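PDB 2V84: Spermidine/putrescine ABC transporter, periplasmic binding protein from Treponema pallidum, which probably binds polyamines such as spermidine and putrescine in the periplasm as the receptor component of an ABC transporter. Local coordinates for residues 130-142 / 216-228. Numbering follows the deposited sequence.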
ATOM      1  N   GLY A 130       5.280  -0.306  -2.115  1.00 25.22           N
ATOM      2  CA  GLY A 130       4.835  -0.009  -3.496  1.00 25.09           C
ATOM      3  C   GLY A 130       4.198   1.356  -3.508  1.00 26.49           C
ATOM      4  O   GLY A 130       4.417   2.158  -2.598  1.00 26.79           O
ATOM      5  N   ALA A 131       3.410   1.631  -4.541  1.00 26.80           N
ATOM      6  CA  ALA A 131       2.708   2.910  -4.602  1.00 27.30           C
ATOM      7  C   ALA A 131       1.517   2.748  -5.499  1.00 27.25           C
ATOM      8  O   ALA A 131       1.550   1.986  -6.485  1.00 27.89           O
ATOM      9  CB  ALA A 131       3.620   4.025  -5.127  1.00 27.58           C
ATOM     10  N   ALA A 132       0.461   3.478  -5.154  1.00 26.58           N
ATOM     11  CA  ALA A 132      -0.684   3.634  -6.047  1.00 26.03           C
ATOM     12  C   ALA A 132      -0.223   4.480  -7.208  1.00 25.78           C
ATOM     13  O   ALA A 132       0.743   5.236  -7.119  1.00 25.13           O
ATOM     14  CB  ALA A 132      -1.845   4.312  -5.330  1.00 25.13           C
ATOM     15  N   GLY A 133      -0.913   4.356  -8.321  1.00 25.30           N
ATOM     16  CA  GLY A 133      -0.596   5.190  -9.465  1.00 25.61           C
ATOM     17  C   GLY A 133      -1.855   5.410 -10.277  1.00 24.74           C
ATOM     18  O   GLY A 133      -2.960   5.448  -9.731  1.00 24.29           O
ATOM     19  N   ILE A 134      -1.680   5.577 -11.583  1.00 24.49           N
ATOM     20  CA  ILE A 134      -2.795   5.896 -12.469  1.00 23.24           C
ATOM     21  C   ILE A 134      -2.759   4.934 -13.635  1.00 23.74           C
ATOM     22  O   ILE A 134      -1.698   4.706 -14.212  1.00 24.06           O
ATOM     23  CB  ILE A 134      -2.668   7.366 -13.020  1.00 23.01           C
ATOM     24  CG1 ILE A 134      -2.539   8.373 -11.866  1.00 25.04           C
ATOM     25  CG2 ILE A 134      -3.859   7.721 -13.939  1.00 22.87           C
ATOM     26  CD1 ILE A 134      -2.012   9.748 -12.297  1.00 22.73           C
ATOM     27  N   ALA A 135      -3.927   4.393 -13.971  1.00 23.15           N
ATOM     28  CA  ALA A 135      -4.111   3.586 -15.167  1.00 23.03           C
ATOM     29  C   ALA A 135      -4.832   4.428 -16.213  1.00 23.20           C
ATOM     30  O   ALA A 135      -5.813   5.091 -15.913  1.00 22.64           O
ATOM     31  CB  ALA A 135      -4.902   2.331 -14.851  1.00 22.12           C
ATOM     32  N   VAL A 136      -4.349   4.398 -17.458  1.00 23.17           N
ATOM     33  CA  VAL A 136      -4.994   5.144 -18.519  1.00 23.37           C
ATOM     34  C   VAL A 136      -5.339   4.140 -19.596  1.00 24.51           C
ATOM     35  O   VAL A 136      -4.507   3.303 -19.918  1.00 25.26           O
ATOM     36  CB  VAL A 136      -4.087   6.217 -19.137  1.00 23.15           C
ATOM     37  CG1 VAL A 136      -4.775   6.848 -20.326  1.00 23.10           C
ATOM     38  CG2 VAL A 136      -3.775   7.315 -18.101  1.00 24.30           C
ATOM     39  N   ASN A 137      -6.564   4.218 -20.107  1.00 24.77           N
ATOM     40  CA  ASN A 137      -6.993   3.433 -21.265  1.00 26.45           C
ATOM     41  C   ASN A 137      -6.513   4.183 -22.522  1.00 26.97           C
ATOM     42  O   ASN A 137      -7.081   5.215 -22.891  1.00 27.65           O
ATOM     43  CB  ASN A 137      -8.525   3.252 -21.234  1.00 25.73           C
ATOM     44  CG  ASN A 137      -9.053   2.492 -22.435  1.00 27.69           C
ATOM     45  OD1 ASN A 137      -8.431   2.489 -23.485  1.00 31.46           O
ATOM     46  ND2 ASN A 137     -10.219   1.845 -22.286  1.00 26.20           N
ATOM     47  N   LYS A 138      -5.442   3.667 -23.129  1.00 28.42           N
ATOM     48  CA  LYS A 138      -4.696   4.318 -24.216  1.00 28.97           C
ATOM     49  C   LYS A 138      -5.463   4.386 -25.526  1.00 29.90           C
ATOM     50  O   LYS A 138      -5.159   5.220 -26.390  1.00 29.33           O
ATOM     51  CB  LYS A 138      -3.395   3.564 -24.496  1.00 29.71           C
ATOM     52  CG  LYS A 138      -2.339   3.628 -23.431  1.00 30.24           C
ATOM     53  CD  LYS A 138      -0.976   3.185 -23.984  1.00 32.70           C
ATOM     54  CE  LYS A 138      -0.879   1.679 -24.175  1.00 34.47           C
ATOM     55  NZ  LYS A 138       0.503   1.231 -24.552  1.00 34.00           N
ATOM     56  N   LYS A 139      -6.427   3.486 -25.714  1.00 30.81           N
ATOM     57  CA  LYS A 139      -7.272   3.573 -26.898  1.00 31.05           C
ATOM     58  C   LYS A 139      -8.340   4.660 -26.734  1.00 30.34           C
ATOM     59  O   LYS A 139      -8.736   5.289 -27.712  1.00 30.69           O
ATOM     60  CB  LYS A 139      -7.854   2.201 -27.320  1.00 31.27           C
ATOM     61  CG  LYS A 139      -8.934   1.612 -26.426  1.00 32.78           C
ATOM     62  CD  LYS A 139      -9.212   0.131 -26.756  1.00 33.16           C
ATOM     63  CE  LYS A 139      -9.561  -0.655 -25.463  1.00 35.34           C
ATOM     64  NZ  LYS A 139      -9.999  -2.054 -25.757  1.00 38.89           N
ATOM     65  N   ALA A 140      -8.785   4.899 -25.501  1.00 29.33           N
ATOM     66  CA  ALA A 140      -9.775   5.945 -25.250  1.00 29.05           C
ATOM     67  C   ALA A 140      -9.143   7.329 -25.011  1.00 29.18           C
ATOM     68  O   ALA A 140      -9.764   8.366 -25.264  1.00 28.76           O
ATOM     69  CB  ALA A 140     -10.669   5.556 -24.106  1.00 29.36           C
ATOM     70  N   VAL A 141      -7.906   7.335 -24.522  1.00 29.21           N
ATOM     71  CA  VAL A 141      -7.181   8.582 -24.276  1.00 29.04           C
ATOM     72  C   VAL A 141      -5.817   8.496 -24.940  1.00 29.65           C
ATOM     73  O   VAL A 141      -4.846   8.120 -24.282  1.00 30.62           O
ATOM     74  CB  VAL A 141      -6.980   8.854 -22.742  1.00 29.00           C
ATOM     75  CG1 VAL A 141      -6.627  10.293 -22.526  1.00 27.44           C
ATOM     76  CG2 VAL A 141      -8.226   8.505 -21.938  1.00 27.84           C
ATOM     77  N   PRO A 142      -5.734   8.810 -26.246  1.00 31.22           N
ATOM     78  CA  PRO A 142      -4.462   8.654 -26.975  1.00 31.29           C
ATOM     79  C   PRO A 142      -3.366   9.652 -26.581  1.00 30.93           C
ATOM     80  O   PRO A 142      -2.177   9.302 -26.652  1.00 30.85           O
ATOM     81  CB  PRO A 142      -4.858   8.843 -28.437  1.00 31.69           C
ATOM     82  CG  PRO A 142      -6.356   8.800 -28.461  1.00 32.66           C
ATOM     83  CD  PRO A 142      -6.805   9.287 -27.137  1.00 30.87           C
ATOM     84  N   PHE A 216     -12.874   0.318 -14.641  1.00 26.64           N
ATOM     85  CA  PHE A 216     -11.843   0.545 -15.641  1.00 27.17           C
ATOM     86  C   PHE A 216     -11.874  -0.552 -16.723  1.00 27.07           C
ATOM     87  O   PHE A 216     -11.733  -0.268 -17.914  1.00 26.63           O
ATOM     88  CB  PHE A 216     -10.459   0.694 -14.984  1.00 26.67           C
ATOM     89  CG  PHE A 216      -9.377   1.010 -15.959  1.00 27.28           C
ATOM     90  CD1 PHE A 216      -9.073   2.330 -16.280  1.00 25.09           C
ATOM     91  CD2 PHE A 216      -8.690  -0.024 -16.607  1.00 27.22           C
ATOM     92  CE1 PHE A 216      -8.084   2.610 -17.226  1.00 24.87           C
ATOM     93  CE2 PHE A 216      -7.698   0.257 -17.543  1.00 27.73           C
ATOM     94  CZ  PHE A 216      -7.402   1.572 -17.851  1.00 24.67           C
ATOM     95  N   ALA A 217     -12.092  -1.802 -16.306  1.00 27.79           N
ATOM     96  CA  ALA A 217     -12.167  -2.927 -17.252  1.00 28.02           C
ATOM     97  C   ALA A 217     -13.328  -2.825 -18.233  1.00 28.56           C
ATOM     98  O   ALA A 217     -13.183  -3.216 -19.402  1.00 28.93           O
ATOM     99  CB  ALA A 217     -12.198  -4.277 -16.505  1.00 27.82           C
ATOM    100  N   SER A 218     -14.470  -2.304 -17.784  1.00 28.52           N
ATOM    101  CA  SER A 218     -15.641  -2.149 -18.671  1.00 29.16           C
ATOM    102  C   SER A 218     -15.488  -0.991 -19.667  1.00 28.92           C
ATOM    103  O   SER A 218     -16.127  -0.971 -20.697  1.00 29.52           O
ATOM    104  CB  SER A 218     -16.924  -1.957 -17.856  1.00 29.00           C
ATOM    105  OG  SER A 218     -16.853  -0.770 -17.074  1.00 29.17           O
ATOM    106  N   GLY A 219     -14.642  -0.023 -19.344  1.00 29.43           N
ATOM    107  CA  GLY A 219     -14.516   1.188 -20.156  1.00 28.47           C
ATOM    108  C   GLY A 219     -15.252   2.358 -19.531  1.00 28.56           C
ATOM    109  O   GLY A 219     -15.231   3.471 -20.074  1.00 28.48           O
ATOM    110  N   ASP A 220     -15.898   2.111 -18.389  1.00 28.48           N
ATOM    111  CA  ASP A 220     -16.663   3.136 -17.677  1.00 28.61           C
ATOM    112  C   ASP A 220     -15.762   4.248 -17.154  1.00 28.25           C
ATOM    113  O   ASP A 220     -16.108   5.428 -17.264  1.00 28.76           O
ATOM    114  CB  ASP A 220     -17.421   2.532 -16.499  1.00 29.05           C
ATOM    115  CG  ASP A 220     -18.720   1.865 -16.903  1.00 30.58           C
ATOM    116  OD1 ASP A 220     -19.028   1.778 -18.117  1.00 30.72           O
ATOM    117  OD2 ASP A 220     -19.426   1.420 -15.975  1.00 32.71           O
ATOM    118  N   PHE A 221     -14.624   3.872 -16.570  1.00 28.06           N
ATOM    119  CA  PHE A 221     -13.593   4.849 -16.232  1.00 27.21           C
ATOM    120  C   PHE A 221     -12.472   4.676 -17.233  1.00 26.66           C
ATOM    121  O   PHE A 221     -12.048   3.546 -17.479  1.00 27.41           O
ATOM    122  CB  PHE A 221     -13.001   4.653 -14.828  1.00 27.74           C
ATOM    123  CG  PHE A 221     -14.011   4.633 -13.697  1.00 29.00           C
ATOM    124  CD1 PHE A 221     -15.294   5.162 -13.842  1.00 31.72           C
ATOM    125  CD2 PHE A 221     -13.637   4.126 -12.457  1.00 30.35           C
ATOM    126  CE1 PHE A 221     -16.197   5.144 -12.763  1.00 31.55           C
ATOM    127  CE2 PHE A 221     -14.519   4.106 -11.386  1.00 30.79           C
ATOM    128  CZ  PHE A 221     -15.805   4.613 -11.536  1.00 30.47           C
ATOM    129  N   VAL A 222     -11.976   5.771 -17.805  1.00 25.40           N
ATOM    130  CA  VAL A 222     -10.887   5.647 -18.785  1.00 25.20           C
ATOM    131  C   VAL A 222      -9.540   6.065 -18.196  1.00 24.47           C
ATOM    132  O   VAL A 222      -8.479   5.796 -18.768  1.00 24.68           O
ATOM    133  CB  VAL A 222     -11.185   6.370 -20.143  1.00 25.48           C
ATOM    134  CG1 VAL A 222     -12.386   5.737 -20.852  1.00 25.45           C
ATOM    135  CG2 VAL A 222     -11.388   7.882 -19.946  1.00 25.68           C
ATOM    136  N   VAL A 223      -9.598   6.703 -17.029  1.00 24.81           N
ATOM    137  CA  VAL A 223      -8.420   7.020 -16.240  1.00 23.29           C
ATOM    138  C   VAL A 223      -8.842   6.774 -14.801  1.00 23.93           C
ATOM    139  O   VAL A 223      -9.883   7.247 -14.366  1.00 23.29           O
ATOM    140  CB  VAL A 223      -7.995   8.492 -16.360  1.00 23.41           C
ATOM    141  CG1 VAL A 223      -6.791   8.748 -15.463  1.00 21.47           C
ATOM    142  CG2 VAL A 223      -7.642   8.866 -17.788  1.00 21.18           C
ATOM    143  N   ALA A 224      -8.040   6.022 -14.060  1.00 23.86           N
ATOM    144  CA  ALA A 224      -8.366   5.819 -12.646  1.00 23.18           C
ATOM    145  C   ALA A 224      -7.140   5.748 -11.779  1.00 23.85           C
ATOM    146  O   ALA A 224      -6.112   5.236 -12.182  1.00 24.20           O
ATOM    147  CB  ALA A 224      -9.233   4.556 -12.455  1.00 23.16           C
ATOM    148  N   HIS A 225      -7.277   6.275 -10.561  1.00 24.50           N
ATOM    149  CA  HIS A 225      -6.257   6.190  -9.522  1.00 24.90           C
ATOM    150  C   HIS A 225      -6.385   4.825  -8.817  1.00 25.47           C
ATOM    151  O   HIS A 225      -7.498   4.408  -8.475  1.00 24.38           O
ATOM    152  CB  HIS A 225      -6.571   7.322  -8.543  1.00 24.19           C
ATOM    153  CG  HIS A 225      -5.578   7.511  -7.444  1.00 23.81           C
ATOM    154  ND1 HIS A 225      -5.923   8.141  -6.273  1.00 24.01           N
ATOM    155  CD2 HIS A 225      -4.270   7.182  -7.326  1.00 21.26           C
ATOM    156  CE1 HIS A 225      -4.868   8.206  -5.478  1.00 22.99           C
ATOM    157  NE2 HIS A 225      -3.849   7.629  -6.092  1.00 22.43           N
ATOM    158  N   GLY A 226      -5.273   4.116  -8.618  1.00 25.11           N
ATOM    159  CA  GLY A 226      -5.364   2.826  -7.933  1.00 25.65           C
ATOM    160  C   GLY A 226      -4.124   1.964  -8.000  1.00 26.36           C
ATOM    161  O   GLY A 226      -3.069   2.429  -8.394  1.00 25.89           O
ATOM    162  N   PHE A 227      -4.261   0.708  -7.586  1.00 26.68           N
ATOM    163  CA  PHE A 227      -3.138  -0.210  -7.587  1.00 27.43           C
ATOM    164  C   PHE A 227      -3.062  -1.023  -8.859  1.00 26.51           C
ATOM    165  O   PHE A 227      -4.048  -1.559  -9.348  1.00 27.37           O
ATOM    166  CB  PHE A 227      -3.160  -1.121  -6.364  1.00 27.96           C
ATOM    167  CG  PHE A 227      -3.170  -0.374  -5.064  1.00 29.72           C
ATOM    168  CD1 PHE A 227      -2.102   0.419  -4.690  1.00 30.02           C
ATOM    169  CD2 PHE A 227      -4.249  -0.492  -4.202  1.00 32.94           C
ATOM    170  CE1 PHE A 227      -2.110   1.115  -3.469  1.00 31.30           C
ATOM    171  CE2 PHE A 227      -4.268   0.177  -2.992  1.00 32.89           C
ATOM    172  CZ  PHE A 227      -3.208   0.988  -2.625  1.00 31.95           C
ATOM    173  N   ALA A 228      -1.852  -1.102  -9.386  1.00 27.50           N
ATOM    174  CA  ALA A 228      -1.566  -1.817 -10.628  1.00 27.45           C
ATOM    175  C   ALA A 228      -2.076  -3.255 -10.589  1.00 28.51           C
ATOM    176  O   ALA A 228      -2.679  -3.739 -11.559  1.00 27.91           O
ATOM    177  CB  ALA A 228      -0.070  -1.796 -10.884  1.00 28.16           C
TER
HETATM  178  O   HOH W   1       0.270   0.201  -7.664  1.00 22.96           O
HETATM  179  O   HOH W   2     -11.208   1.928 -19.612  1.00 31.60           O
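An antiparallel strand pair within the mixed sheet of this periplasmic binding protein fold joins residues 133-137 to 223-226. Gly133 and Gly226 exchange two backbone hydrogen bonds, Ala135 and Ala224 two more, and Asn137 N gives a fifth, nearly straight (173°), to Val222 O at 2.8 Å. Gly226 suits its place because its backbone angles leave no room for a CB beside the carbonyl O of His225. On one face, Ile134 CG2 presses tightly on Val223 CG1 at 3.5 Å, and Val136 lies alongside Val223, all three beta-branched chains suited to an extended backbone and to an apolar layer that Phe246 and Met160 continue. On the other face Ala135, with only a methyl, lets the Phe216 ring lie close: CG anti to the backbone N (chi1 -176°) brings the ring's face against Ala135 CB, a CH-pi contact 4.2 Å from the centroid. Phe231 meets the same ring edge-to-face. At the end of its strand, Asn137 folds its side chain over the turn that follows: OD1 accepts from Ala140 N in an Asx motif, while ND2 reaches a water 2.9 Å away that donates to Phe216 O and Phe221 O and sits over the ring's opposite face. The turn sets Ala140 CB and Val141 CG2 against the two methyls of Val222. Phe227 leans on Ala132, CE1 to CB at 3.7 Å, and approaches a MES molecule probably from the crystallisation liquor. Backbone bonding thus fixes the register, and His225, hydrogen-bonded through ND1 to Met163 N, with Gly133 O at its ring edge (CD2 at 3.2 Å) and Trp148 edge-to-face, lies close to Glu168 of the predicted spermidine site, consistent with a second-shell place beside the ligand cleft.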